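DNA-binding response regulator, merR family (Colwellia psychrerythraea, PDB 3CNB) probably binds DNA as a response regulator, with the receiver domain seen here likely controlled by phosphorylation of an aspartate. Local coordinates at residues 13-17 with 18-22. Numbering follows the deposited sequence.
Sequences IIEDD and KEFAD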
loop_
_atom_site.group_PDB
_atom_site.type_symbol
_atom_site.label_atom_id
_atom_site.label_comp_id
_atom_site.label_asym_id
_atom_site.label_seq_id
_atom_site.Cartn_x
_atom_site.Cartn_y
_atom_site.Cartn_z
ATOM N N ILE A 13 3.197 -2.815 -4.347
ATOM C CA ILE A 13 3.849 -1.741 -3.615
ATOM C C ILE A 13 4.035 -0.548 -4.530
ATOM O O ILE A 13 4.705 -0.655 -5.555
ATOM C CB ILE A 13 5.241 -2.182 -3.039
ATOM C CG1 ILE A 13 5.073 -3.275 -1.987
ATOM C CG2 ILE A 13 6.029 -0.989 -2.445
ATOM C CD1 ILE A 13 6.320 -4.116 -1.834
ATOM N N ILE A 14 3.454 0.569 -4.158
ATOM C CA ILE A 14 3.615 1.815 -4.845
ATOM C C ILE A 14 4.564 2.734 -4.111
ATOM O O ILE A 14 4.227 3.286 -3.116
ATOM C CB ILE A 14 2.287 2.483 -5.041
ATOM C CG1 ILE A 14 1.396 1.653 -5.945
ATOM C CG2 ILE A 14 2.461 3.818 -5.577
ATOM C CD1 ILE A 14 -0.009 1.901 -5.842
ATOM N N GLU A 15 5.754 2.904 -4.646
ATOM C CA GLU A 15 6.859 3.528 -3.946
ATOM C C GLU A 15 8.033 3.934 -4.855
ATOM O O GLU A 15 8.622 3.107 -5.456
ATOM C CB GLU A 15 7.342 2.562 -2.884
ATOM C CG GLU A 15 8.542 2.957 -2.105
ATOM C CD GLU A 15 8.333 4.179 -1.303
ATOM O OE1 GLU A 15 8.948 5.168 -1.610
ATOM O OE2 GLU A 15 7.548 4.178 -0.400
ATOM N N ASP A 16 8.391 5.202 -4.916
ATOM C CA ASP A 16 9.500 5.615 -5.765
ATOM C C ASP A 16 10.889 5.508 -5.201
ATOM O O ASP A 16 11.830 5.580 -5.929
ATOM C CB ASP A 16 9.290 6.938 -6.515
ATOM C CG ASP A 16 8.923 8.064 -5.623
ATOM O OD1 ASP A 16 8.883 7.832 -4.431
ATOM O OD2 ASP A 16 8.674 9.162 -6.076
ATOM N N ASP A 17 11.001 5.312 -3.898
ATOM C CA ASP A 17 12.287 5.057 -3.250
ATOM C C ASP A 17 12.661 3.596 -3.484
ATOM O O ASP A 17 12.069 2.698 -2.892
ATOM C CB ASP A 17 12.194 5.387 -1.759
ATOM C CG ASP A 17 13.538 5.343 -1.035
ATOM O OD1 ASP A 17 14.501 4.696 -1.497
ATOM O OD2 ASP A 17 13.614 5.960 0.045
ATOM N N LYS A 18 13.664 3.378 -4.333
ATOM C CA LYS A 18 14.096 2.048 -4.754
ATOM C C LYS A 18 14.622 1.162 -3.622
ATOM O O LYS A 18 14.235 -0.002 -3.526
ATOM C CB LYS A 18 15.170 2.169 -5.834
ATOM C CG LYS A 18 15.022 1.207 -6.996
ATOM C CD LYS A 18 15.639 -0.154 -6.734
ATOM C CE LYS A 18 15.679 -0.978 -8.018
ATOM N NZ LYS A 18 16.128 -2.373 -7.780
ATOM N N GLU A 19 15.510 1.708 -2.791
ATOM C CA GLU A 19 16.130 0.957 -1.699
ATOM C C GLU A 19 15.087 0.500 -0.687
ATOM O O GLU A 19 15.110 -0.648 -0.242
ATOM C CB GLU A 19 17.181 1.812 -0.994
ATOM C CG GLU A 19 18.573 1.772 -1.615
ATOM C CD GLU A 19 19.633 2.355 -0.675
ATOM O OE1 GLU A 19 20.479 3.151 -1.145
ATOM O OE2 GLU A 19 19.610 2.025 0.538
ATOM N N PHE A 20 14.181 1.419 -0.340
ATOM C CA PHE A 20 13.062 1.141 0.549
ATOM C C PHE A 20 12.051 0.160 -0.059
ATOM O O PHE A 20 11.570 -0.743 0.635
ATOM C CB PHE A 20 12.353 2.431 0.982
ATOM C CG PHE A 20 11.238 2.191 1.961
ATOM C CD1 PHE A 20 11.514 1.700 3.249
ATOM C CD2 PHE A 20 9.911 2.410 1.588
ATOM C CE1 PHE A 20 10.464 1.447 4.141
ATOM C CE2 PHE A 20 8.860 2.170 2.470
ATOM C CZ PHE A 20 9.126 1.687 3.747
ATOM N N ALA A 21 11.743 0.331 -1.346
ATOM C CA ALA A 21 10.835 -0.574 -2.051
ATOM C C ALA A 21 11.354 -2.004 -2.079
ATOM O O ALA A 21 10.558 -2.946 -2.034
ATOM C CB ALA A 21 10.561 -0.083 -3.487
ATOM N N ASP A 22 12.677 -2.164 -2.162
ATOM C CA ASP A 22 13.298 -3.494 -2.203
ATOM C C ASP A 22 13.309 -4.107 -0.805
ATOM O O ASP A 22 13.221 -5.325 -0.659
ATOM C CB ASP A 22 14.740 -3.435 -2.740
ATOM C CG ASP A 22 14.826 -3.059 -4.234
ATOM O OD1 ASP A 22 13.782 -2.880 -4.905
ATOM O OD2 ASP A 22 15.970 -2.925 -4.729
HETATM O O HOH W 1 16.924 4.310 -3.516
#
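D17 N-caps helix 18-31, taking the amides of F20 and A21 in its first turn, where strand 10-14 hands over to the helix in the CheY-like receiver fold. Its backbone O accepts the N-H of A21 at 2.8 Å, the first turn's helical bond. The carboxylate reaches for the next amide back: F20 N points almost straight at D17 OD1, although at 3.5 Å this N-cap bond is weak. With CG anti to the backbone N (chi1 -172°), the carboxylate of D17 swings over the helix start and lies against the CB of F20. A water reinforces the cap, donating to D17 OD1 and accepting from E19 N.

E15 meets the helix from the strand end. Its carboxylate stands perpendicular to the F20 ring and comes in at the ring edge, E15 OE2 lying 3.6 Å from F20 CD2. The aliphatic CG of E15 packs 3.9 Å from the CB of A21. The bend at chi2 (63°) folds the acid back along its own loop, where OE1 accepts the N-H of D17 through its anti lone pair. One glutamate thus both accepts from the capping residue and borders the ring. Its OE2 is further held by a salt bridge to K113, and OE1 lies close to D61, the predicted phosphorylation site. D16 turns away from the helix, touching D61 while its OD2 accepts from V65 N, consistent with the acidic pair that follows the first strand in receiver domains.

Deeper in, the I13 side chain packs on L24, T25 and L28, its CD1 only grazing the A21 carbonyl. On the outer side of the first turn K18 reaches along the helix to D22, K18 NZ meeting the syn lone pair of D22 OD2 in a 3.1 Å salt bridge.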